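PDB 6DQ3: polysaccharide deacetylase from Streptococcus pyogenes, which removes N-acetyl groups, as a zinc enzyme of carbohydrate esterase family 4, from the cell wall linkage unit of streptococcal rhamnopolysaccharides. Local coordinates for residues A[18-21]-A[22-26]; A[121-125]-A[126-130]; A[183-187]-A[188-192]; A[220-223]-A[224-228]. One frame throughout, in Å; residues are numbered along the deposited sequence.

How the contacts relate
From the N terminus, the chain first meets contact 1, where a turn in the loop between strand 8-14 and helix 34-46 is closed by a zinc ion at the surface. Contact 2 follows at the end of helix 117-124, where the chain reverses into strand 128-132. Contact 3 ends helix 179-187 and leads into strand 192-198, and contact 4 takes in the whole of the short helix 221-228 with its N-cap, near the C terminus. The four lie in series, with no nesting or crossing and no touch between them. Contacts 2 and 3 come nearest, about 9 Å between closest atoms. Contact 1 lies across the chain's centre from contact 3, as does contact 4.

Contact 1: A[18-21]-A[22-26]; sequences HVMS and PEETA. With ZN (zinc ion), chain F.
With chi1 at 56°, H18 tucks CG between its own backbone N and carbonyl carbon, while E24 sets CG beside its backbone N (chi1 -74°) and then runs extended, so imidazole and carboxylate converge on a zinc ion. The turn, in the surface loop between strand 8-14 and helix 34-46, resembles a capping box, though 22-26 lack regular helical bonds. S21 N donates to E24 OE1 over 2.8 Å, nearly straight at 166°, on the anti side and well out of the carboxylate plane; E24 N returns a weak bond to S21 OG. A small hydroxyl residue fits because it can answer that N-H without filling the turn. H18 NE2 binds the metal at 2.1 Å and E24 OE2 at 1.9 Å, with one further atom supplied from elsewhere. Histidine and glutamate suit the place, each bringing a donor atom that zinc accepts readily. The site is distinct from the zinc held by D78, H133 and H137. On its other side the imidazole is fixed by a hydrogen bond between ND1 and D82 OD2. M20 CB rests 3.7 Å from E24 OE1. In the residue after E24, T25 OG1 donates to P22 O at 2.7 Å.

Contact 2: A[121-125]-A[126-130]; sequences KEMKQ and VGMSF
M123, V126 and F130 carry the turn by which helix 117-124 gives way to strand 128-132. M123 lays its side chain against the ring of F130, the two crossing at about a right angle. Bent at chi3 (-77°), it brings CE to 3.4 Å from F130 CZ and leaves SD at the ring edge, 5.3 Å from the centroid, a Met-aromatic contact. A flexible thioether suits this place, since it can fold round the rim of a flat ring. K124 CG meets the same ring at its edge, and NZ goes on to L163 and Q165. The carbonyl of M123 holds the turn: V126 N donates to M123 O at 3.0 Å and M128 N at 3.1 Å, from opposite faces of the carbonyl plane. V126 sets CG2 beside the carbonyl of Q125, and its branched, apolar side chain suits a turn that leans on Y88 and K92 of helix 81-93. Next, G127 takes phi 102°, where a side chain would press on the carbonyl oxygen of V126. A water accepts weakly from G127 N and donates to K124 O. M123 also touches helix 81-93, through F83 and Y88, while M128 and F130 pack against strand 98-102, the parallel partner of strand 128-132.

Contact 3: A[183-187]-A[188-192]; sequences QIAAR and LNYKL
Backbone hydrogen bonds between A185 and Y190, and between A186 and N189, end helix 179-187 in a Schellman motif. Y190 N donates to A185 O at 3.1 Å, and the same oxygen lies at the edge of the tyrosine ring, 3.5 Å from Y190 CD2. Inside that bond N189 N reaches A186 O at 3.0 Å, well above the carbonyl plane. The turn needs a residue with positive phi, and N189 takes it at 71°; asparagine adopts that conformation more easily than most residues with a side chain. One step earlier, L188 N keeps the ordinary helical bond to I184 O at 2.9 Å, with a weak second one to A185 O.

Apolar contacts follow the same path. I184 and L188 lie side by side and point the same way, with I184 CG2 3.7 Å from L188 CD1, two branched aliphatic chains, one turn apart, that make a shared apolar patch facing M152. A185 is small enough for the chain to fold back close to it: its CB meets Y190 CD2 at 4.1 Å.

The polar end of Y190 looks elsewhere, since OH is hydrogen-bonded to M152 O of helix 145-162. That helix also receives I184 on T149. Beyond the turn, L192 pairs through its backbone with I168 and I170, bringing the chain beside strand 169-171 as strand 192-198 begins.

Contact 4: A[220-223]-A[224-228]; sequences SPEN and LLQTM
S220 caps the short helix 221-228, whose regular i to i+4 bonds begin with L224 N to S220 O (2.9 Å) and L225 N to P221 O (3.1 Å). As the N-cap, S220 accepts through OG from N223 N at 3.1 Å, satisfying an amide that has no earlier turn to bind. P221 suits the first helical position, because its ring fixes phi near -54° and its nitrogen has no hydrogen to leave without a partner. E222 and Q226, one turn apart, lie side by side and point the same way, Q226 NE2 coming 3.6 Å from E222 CG. Both are long polar chains on the exposed face. L225 bends CD2 to within 3.2 Å of P221 O. The two leucines face inward, L224 on I215 and M219 and L225 on Y49; they also touch Q40 and K43 of helix 34-46, which P221 meets at L36 and Q39. T227 lets its hydroxyl turn back beside its own backbone N (chi1 -66°), where OG1 donates to N223 O at 3.1 Å. That carbonyl therefore serves two donors from one residue, T227 N and T227 OG1, arriving from opposite faces of its plane, so the threonine satisfies its hydroxyl within the helix.

Contact 1: A[18-21]-A[22-26]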
loop_
_atom_site.group_PDB
_atom_site.type_symbol
_atom_site.label_atom_id
_atom_site.label_comp_id
_atom_site.label_asym_id
_atom_site.label_seq_id
_atom_site.Cartn_x
_atom_site.Cartn_y
_atom_site.Cartn_z
ATOM N N HIS A 18 14.640 -2.943 -5.640
ATOM C CA HIS A 18 15.806 -3.814 -5.537
ATOM C C HIS A 18 16.796 -3.436 -6.623
ATOM O O HIS A 18 16.479 -2.688 -7.552
ATOM C CB HIS A 18 15.421 -5.304 -5.618
ATOM C CG HIS A 18 14.654 -5.690 -6.847
ATOM N ND1 HIS A 18 13.279 -5.780 -6.868
ATOM C CD2 HIS A 18 15.074 -6.065 -8.080
ATOM C CE1 HIS A 18 12.883 -6.164 -8.068
ATOM N NE2 HIS A 18 13.952 -6.344 -8.823
ATOM N N VAL A 19 18.023 -3.939 -6.470
ATOM C CA VAL A 19 19.028 -3.770 -7.504
ATOM C C VAL A 19 18.608 -4.566 -8.733
ATOM O O VAL A 19 18.190 -5.726 -8.628
ATOM C CB VAL A 19 20.406 -4.219 -6.994
ATOM C CG1 VAL A 19 21.395 -4.208 -8.148
ATOM C CG2 VAL A 19 20.877 -3.328 -5.866
ATOM N N MET A 20 18.723 -3.949 -9.905
ATOM C CA MET A 20 18.228 -4.569 -11.124
ATOM C C MET A 20 19.126 -5.721 -11.569
ATOM O O MET A 20 20.341 -5.719 -11.353
ATOM C CB MET A 20 18.129 -3.535 -12.247
ATOM C CG MET A 20 16.909 -2.638 -12.188
ATOM S SD MET A 20 16.811 -1.568 -13.644
ATOM C CE MET A 20 17.889 -0.220 -13.158
ATOM N N SER A 21 18.503 -6.713 -12.199
ATOM C CA SER A 21 19.233 -7.785 -12.856
ATOM C C SER A 21 19.769 -7.299 -14.194
ATOM O O SER A 21 19.274 -6.311 -14.748
ATOM C CB SER A 21 18.324 -8.987 -13.086
ATOM O OG SER A 21 17.290 -8.651 -13.993
ATOM N N PRO A 22 20.764 -7.997 -14.755
ATOM C CA PRO A 22 21.310 -7.570 -16.057
ATOM C C PRO A 22 20.248 -7.379 -17.126
ATOM O O PRO A 22 20.338 -6.435 -17.924
ATOM C CB PRO A 22 22.281 -8.705 -16.420
ATOM C CG PRO A 22 22.662 -9.322 -15.106
ATOM C CD PRO A 22 21.444 -9.192 -14.220
ATOM N N GLU A 23 19.234 -8.251 -17.161
ATOM C CA GLU A 23 18.193 -8.137 -18.177
ATOM C C GLU A 23 17.241 -6.981 -17.887
ATOM O O GLU A 23 16.687 -6.395 -18.821
ATOM C CB GLU A 23 17.417 -9.451 -18.286
ATOM C CG GLU A 23 18.217 -10.597 -18.901
ATOM C CD GLU A 23 17.389 -11.858 -19.078
ATOM O OE1 GLU A 23 16.492 -12.103 -18.242
ATOM O OE2 GLU A 23 17.626 -12.599 -20.054
ATOM N N GLU A 24 17.040 -6.636 -16.613
ATOM C CA GLU A 24 16.148 -5.526 -16.293
ATOM C C GLU A 24 16.739 -4.188 -16.724
ATOM O O GLU A 24 15.989 -3.240 -16.980
ATOM C CB GLU A 24 15.837 -5.517 -14.796
ATOM C CG GLU A 24 14.868 -6.609 -14.365
ATOM C CD GLU A 24 14.764 -6.751 -12.859
ATOM O OE1 GLU A 24 15.699 -6.320 -12.146
ATOM O OE2 GLU A 24 13.745 -7.289 -12.389
ATOM N N THR A 25 18.070 -4.091 -16.818
ATOM C CA THR A 25 18.688 -2.840 -17.243
ATOM C C THR A 25 18.508 -2.585 -18.735
ATOM O O THR A 25 18.682 -1.446 -19.185
ATOM C CB THR A 25 20.184 -2.830 -16.912
ATOM O OG1 THR A 25 20.868 -3.768 -17.754
ATOM C CG2 THR A 25 20.420 -3.200 -15.452
ATOM N N ALA A 26 18.163 -3.615 -19.512
ATOM C CA ALA A 26 18.063 -3.471 -20.959
ATOM C C ALA A 26 16.782 -2.775 -21.398
ATOM O O ALA A 26 16.718 -2.287 -22.532
ATOM C CB ALA A 26 18.139 -4.840 -21.639
HETATM ZN ZN ZN F . 13.790 -7.661 -10.490
#

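Contact 2: A[121-125]-A[126-130]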
loop_
_atom_site.group_PDB
_atom_site.type_symbol
_atom_site.label_atom_id
_atom_site.label_comp_id
_atom_site.label_asym_id
_atom_site.label_seq_id
_atom_site.Cartn_x
_atom_site.Cartn_y
_atom_site.Cartn_z
ATOM N N LYS A 121 4.647 -11.460 10.509
ATOM C CA LYS A 121 4.559 -11.362 11.961
ATOM C C LYS A 121 5.753 -10.608 12.534
ATOM O O LYS A 121 5.606 -9.821 13.478
ATOM C CB LYS A 121 4.452 -12.759 12.572
ATOM C CG LYS A 121 3.179 -13.508 12.179
ATOM C CD LYS A 121 3.194 -14.943 12.699
ATOM C CE LYS A 121 1.883 -15.660 12.396
ATOM N NZ LYS A 121 1.864 -17.035 12.971
ATOM N N GLU A 122 6.944 -10.826 11.968
ATOM C CA GLU A 122 8.121 -10.080 12.402
ATOM C C GLU A 122 7.948 -8.594 12.121
ATOM O O GLU A 122 8.194 -7.749 12.990
ATOM C CB GLU A 122 9.374 -10.613 11.701
ATOM C CG GLU A 122 10.635 -9.805 11.991
ATOM C CD GLU A 122 11.832 -10.193 11.123
ATOM O OE1 GLU A 122 11.806 -11.267 10.483
ATOM O OE2 GLU A 122 12.804 -9.409 11.084
ATOM N N MET A 123 7.514 -8.257 10.903
ATOM C CA MET A 123 7.480 -6.864 10.477
ATOM C C MET A 123 6.391 -6.070 11.191
ATOM O O MET A 123 6.540 -4.859 11.383
ATOM C CB MET A 123 7.286 -6.793 8.962
ATOM C CG MET A 123 8.523 -7.193 8.161
ATOM S SD MET A 123 8.363 -6.920 6.380
ATOM C CE MET A 123 7.346 -8.308 5.897
ATOM N N LYS A 124 5.297 -6.727 11.590
ATOM C CA LYS A 124 4.235 -6.023 12.304
ATOM C C LYS A 124 4.722 -5.464 13.633
ATOM O O LYS A 124 4.167 -4.478 14.132
ATOM C CB LYS A 124 3.046 -6.953 12.546
ATOM C CG LYS A 124 2.197 -7.233 11.321
ATOM C CD LYS A 124 1.013 -8.138 11.656
ATOM C CE LYS A 124 0.040 -7.474 12.627
ATOM N NZ LYS A 124 -1.193 -8.285 12.839
ATOM N N GLN A 125 5.742 -6.079 14.231
ATOM C CA GLN A 125 6.251 -5.599 15.508
ATOM C C GLN A 125 7.168 -4.395 15.358
ATOM O O GLN A 125 7.561 -3.808 16.372
ATOM C CB GLN A 125 6.980 -6.731 16.231
ATOM C CG GLN A 125 6.063 -7.878 16.619
ATOM C CD GLN A 125 6.806 -9.030 17.255
ATOM O OE1 GLN A 125 7.997 -9.220 17.017
ATOM N NE2 GLN A 125 6.104 -9.810 18.068
ATOM N N VAL A 126 7.503 -4.004 14.129
ATOM C CA VAL A 126 8.372 -2.853 13.913
ATOM C C VAL A 126 7.769 -1.953 12.842
ATOM O O VAL A 126 8.470 -1.492 11.934
ATOM C CB VAL A 126 9.798 -3.295 13.531
ATOM C CG1 VAL A 126 10.777 -2.130 13.650
ATOM C CG2 VAL A 126 10.244 -4.465 14.406
ATOM N N GLY A 127 6.458 -1.722 12.921
ATOM C CA GLY A 127 5.823 -0.627 12.219
ATOM C C GLY A 127 5.072 -0.977 10.950
ATOM O O GLY A 127 4.386 -0.103 10.405
ATOM N N MET A 128 5.174 -2.205 10.457
ATOM C CA MET A 128 4.576 -2.540 9.174
ATOM C C MET A 128 3.151 -3.066 9.341
ATOM O O MET A 128 2.818 -3.720 10.332
ATOM C CB MET A 128 5.423 -3.578 8.437
ATOM C CG MET A 128 6.881 -3.190 8.263
ATOM S SD MET A 128 7.095 -1.573 7.493
ATOM C CE MET A 128 8.024 -0.711 8.760
ATOM N N SER A 129 2.314 -2.777 8.348
ATOM C CA SER A 129 0.933 -3.235 8.308
ATOM C C SER A 129 0.696 -4.017 7.023
ATOM O O SER A 129 1.273 -3.716 5.974
ATOM C CB SER A 129 -0.042 -2.052 8.400
ATOM O OG SER A 129 -1.389 -2.484 8.424
ATOM N N PHE A 130 -0.159 -5.029 7.103
ATOM C CA PHE A 130 -0.406 -5.913 5.973
ATOM C C PHE A 130 -1.901 -5.997 5.699
ATOM O O PHE A 130 -2.668 -6.531 6.506
ATOM C CB PHE A 130 0.228 -7.268 6.239
ATOM C CG PHE A 130 1.705 -7.159 6.428
ATOM C CD1 PHE A 130 2.540 -7.103 5.331
ATOM C CD2 PHE A 130 2.250 -7.022 7.692
ATOM C CE1 PHE A 130 3.897 -6.958 5.486
ATOM C CE2 PHE A 130 3.612 -6.878 7.857
ATOM C CZ PHE A 130 4.435 -6.842 6.751
HETATM O O HOH W 1 4.592 -1.722 15.164
#

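Contact 3: A[183-187]-A[188-192]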
loop_
_atom_site.group_PDB
_atom_site.type_symbol
_atom_site.label_atom_id
_atom_site.label_comp_id
_atom_site.label_asym_id
_atom_site.label_seq_id
_atom_site.Cartn_x
_atom_site.Cartn_y
_atom_site.Cartn_z
ATOM N N GLN A 183 -19.394 -1.599 -3.588
ATOM C CA GLN A 183 -20.508 -2.003 -2.741
ATOM C C GLN A 183 -20.135 -3.232 -1.920
ATOM O O GLN A 183 -20.418 -3.299 -0.720
ATOM C CB GLN A 183 -21.753 -2.268 -3.597
ATOM C CG GLN A 183 -22.277 -1.036 -4.349
ATOM C CD GLN A 183 -23.171 -1.383 -5.534
ATOM O OE1 GLN A 183 -23.437 -2.551 -5.810
ATOM N NE2 GLN A 183 -23.636 -0.361 -6.240
ATOM N N ILE A 184 -19.465 -4.203 -2.545
ATOM C CA ILE A 184 -19.089 -5.423 -1.839
ATOM C C ILE A 184 -18.041 -5.120 -0.771
ATOM O O ILE A 184 -18.149 -5.580 0.372
ATOM C CB ILE A 184 -18.583 -6.481 -2.838
ATOM C CG1 ILE A 184 -19.737 -6.987 -3.709
ATOM C CG2 ILE A 184 -17.921 -7.632 -2.097
ATOM C CD1 ILE A 184 -19.304 -7.871 -4.868
ATOM N N ALA A 185 -17.010 -4.354 -1.129
ATOM C CA ALA A 185 -15.975 -4.015 -0.157
ATOM C C ALA A 185 -16.587 -3.392 1.090
ATOM O O ALA A 185 -16.184 -3.706 2.214
ATOM C CB ALA A 185 -14.949 -3.074 -0.786
ATOM N N ALA A 186 -17.583 -2.521 0.910
ATOM C CA ALA A 186 -18.242 -1.904 2.056
ATOM C C ALA A 186 -18.962 -2.943 2.906
ATOM O O ALA A 186 -18.873 -2.918 4.140
ATOM C CB ALA A 186 -19.223 -0.833 1.575
ATOM N N ARG A 187 -19.675 -3.875 2.262
ATOM C CA ARG A 187 -20.431 -4.880 3.003
ATOM C C ARG A 187 -19.514 -5.846 3.738
ATOM O O ARG A 187 -19.919 -6.439 4.747
ATOM C CB ARG A 187 -21.348 -5.658 2.059
ATOM C CG ARG A 187 -22.594 -4.907 1.629
ATOM C CD ARG A 187 -23.643 -5.848 1.040
ATOM N NE ARG A 187 -23.166 -6.542 -0.152
ATOM C CZ ARG A 187 -23.349 -6.109 -1.396
ATOM N NH1 ARG A 187 -24.001 -4.976 -1.620
ATOM N NH2 ARG A 187 -22.877 -6.811 -2.417
ATOM N N LEU A 188 -18.294 -6.032 3.245
ATOM C CA LEU A 188 -17.302 -6.872 3.899
ATOM C C LEU A 188 -16.534 -6.132 4.987
ATOM O O LEU A 188 -15.552 -6.670 5.502
ATOM C CB LEU A 188 -16.324 -7.423 2.861
ATOM C CG LEU A 188 -16.912 -8.349 1.799
ATOM C CD1 LEU A 188 -15.861 -8.737 0.782
ATOM C CD2 LEU A 188 -17.505 -9.583 2.468
ATOM N N ASN A 189 -16.950 -4.912 5.324
ATOM C CA ASN A 189 -16.402 -4.136 6.432
ATOM C C ASN A 189 -14.993 -3.622 6.164
ATOM O O ASN A 189 -14.242 -3.356 7.110
ATOM C CB ASN A 189 -16.443 -4.949 7.732
ATOM C CG ASN A 189 -17.874 -5.194 8.229
ATOM O OD1 ASN A 189 -18.251 -6.323 8.552
ATOM N ND2 ASN A 189 -18.671 -4.132 8.283
ATOM N N TYR A 190 -14.610 -3.473 4.898
ATOM C CA TYR A 190 -13.445 -2.666 4.574
ATOM C C TYR A 190 -13.735 -1.198 4.852
ATOM O O TYR A 190 -14.833 -0.708 4.589
ATOM C CB TYR A 190 -13.063 -2.840 3.110
ATOM C CG TYR A 190 -12.365 -4.136 2.816
ATOM C CD1 TYR A 190 -11.022 -4.304 3.122
ATOM C CD2 TYR A 190 -13.041 -5.189 2.227
ATOM C CE1 TYR A 190 -10.375 -5.488 2.850
ATOM C CE2 TYR A 190 -12.411 -6.370 1.955
ATOM C CZ TYR A 190 -11.072 -6.517 2.267
ATOM O OH TYR A 190 -10.431 -7.699 1.996
ATOM N N LYS A 191 -12.739 -0.492 5.376
ATOM C CA LYS A 191 -12.876 0.926 5.689
ATOM C C LYS A 191 -12.181 1.822 4.679
ATOM O O LYS A 191 -12.605 2.969 4.483
ATOM C CB LYS A 191 -12.307 1.213 7.083
ATOM C CG LYS A 191 -12.973 0.426 8.207
ATOM C CD LYS A 191 -14.457 0.752 8.298
ATOM C CE LYS A 191 -15.163 -0.057 9.383
ATOM N NZ LYS A 191 -16.616 0.277 9.455
ATOM N N LEU A 192 -11.128 1.311 4.039
ATOM C CA LEU A 192 -10.329 2.055 3.082
ATOM C C LEU A 192 -10.087 1.211 1.842
ATOM O O LEU A 192 -9.947 -0.013 1.919
ATOM C CB LEU A 192 -8.966 2.455 3.665
ATOM C CG LEU A 192 -8.960 3.397 4.864
ATOM C CD1 LEU A 192 -7.537 3.513 5.414
ATOM C CD2 LEU A 192 -9.514 4.758 4.499
#

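Contact 4: A[220-223]-A[224-228]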
loop_
_atom_site.group_PDB
_atom_site.type_symbol
_atom_site.label_atom_id
_atom_site.label_comp_id
_atom_site.label_asym_id
_atom_site.label_seq_id
_atom_site.Cartn_x
_atom_site.Cartn_y
_atom_site.Cartn_z
ATOM N N SER A 220 13.322 12.149 -8.297
ATOM C CA SER A 220 14.263 12.674 -7.320
ATOM C C SER A 220 13.538 12.982 -6.009
ATOM O O SER A 220 12.354 13.334 -6.010
ATOM C CB SER A 220 14.935 13.940 -7.849
ATOM O OG SER A 220 14.064 15.056 -7.738
ATOM N N PRO A 221 14.226 12.859 -4.870
ATOM C CA PRO A 221 13.576 13.212 -3.593
ATOM C C PRO A 221 12.984 14.612 -3.592
ATOM O O PRO A 221 11.866 14.809 -3.105
ATOM C CB PRO A 221 14.712 13.062 -2.569
ATOM C CG PRO A 221 15.620 12.035 -3.176
ATOM C CD PRO A 221 15.572 12.289 -4.671
ATOM N N GLU A 222 13.709 15.595 -4.131
ATOM C CA GLU A 222 13.172 16.950 -4.209
ATOM C C GLU A 222 11.850 16.976 -4.968
ATOM O O GLU A 222 10.886 17.623 -4.535
ATOM C CB GLU A 222 14.199 17.866 -4.875
ATOM C CG GLU A 222 13.834 19.339 -4.889
ATOM C CD GLU A 222 14.934 20.207 -5.484
ATOM O OE1 GLU A 222 16.125 19.941 -5.212
ATOM O OE2 GLU A 222 14.604 21.155 -6.228
ATOM N N ASN A 223 11.772 16.266 -6.095
ATOM C CA ASN A 223 10.564 16.331 -6.908
ATOM C C ASN A 223 9.426 15.538 -6.273
ATOM O O ASN A 223 8.262 15.948 -6.345
ATOM C CB ASN A 223 10.862 15.839 -8.322
ATOM C CG ASN A 223 11.594 16.876 -9.150
ATOM O OD1 ASN A 223 11.313 18.073 -9.061
ATOM N ND2 ASN A 223 12.545 16.425 -9.955
ATOM N N LEU A 224 9.740 14.411 -5.633
ATOM C CA LEU A 224 8.705 13.656 -4.935
ATOM C C LEU A 224 8.031 14.511 -3.867
ATOM O O LEU A 224 6.798 14.568 -3.787
ATOM C CB LEU A 224 9.301 12.398 -4.312
ATOM C CG LEU A 224 8.353 11.560 -3.454
ATOM C CD1 LEU A 224 7.076 11.209 -4.186
ATOM C CD2 LEU A 224 9.084 10.304 -2.978
ATOM N N LEU A 225 8.829 15.186 -3.037
ATOM C CA LEU A 225 8.276 15.991 -1.952
ATOM C C LEU A 225 7.401 17.121 -2.485
ATOM O O LEU A 225 6.352 17.428 -1.904
ATOM C CB LEU A 225 9.417 16.543 -1.102
ATOM C CG LEU A 225 9.947 15.699 0.058
ATOM C CD1 LEU A 225 8.918 15.718 1.191
ATOM C CD2 LEU A 225 10.267 14.276 -0.340
ATOM N N GLN A 226 7.816 17.765 -3.579
ATOM C CA GLN A 226 6.973 18.783 -4.191
ATOM C C GLN A 226 5.654 18.190 -4.666
ATOM O O GLN A 226 4.610 18.845 -4.577
ATOM C CB GLN A 226 7.714 19.446 -5.354
ATOM C CG GLN A 226 8.891 20.310 -4.911
ATOM C CD GLN A 226 9.606 20.976 -6.073
ATOM O OE1 GLN A 226 8.997 21.280 -7.102
ATOM N NE2 GLN A 226 10.906 21.198 -5.917
ATOM N N THR A 227 5.678 16.948 -5.156
ATOM C CA THR A 227 4.459 16.306 -5.631
ATOM C C THR A 227 3.517 15.975 -4.485
ATOM O O THR A 227 2.296 15.951 -4.673
ATOM C CB THR A 227 4.808 15.031 -6.403
ATOM O OG1 THR A 227 5.526 15.371 -7.594
ATOM C CG2 THR A 227 3.553 14.256 -6.767
ATOM N N MET A 228 4.060 15.718 -3.298
ATOM C CA MET A 228 3.257 15.352 -2.141
ATOM C C MET A 228 2.617 16.553 -1.458
ATOM O O MET A 228 1.732 16.363 -0.620
ATOM C CB MET A 228 4.122 14.599 -1.125
ATOM C CG MET A 228 4.682 13.285 -1.632
ATOM S SD MET A 228 6.066 12.677 -0.641
ATOM C CE MET A 228 5.310 12.435 0.961
#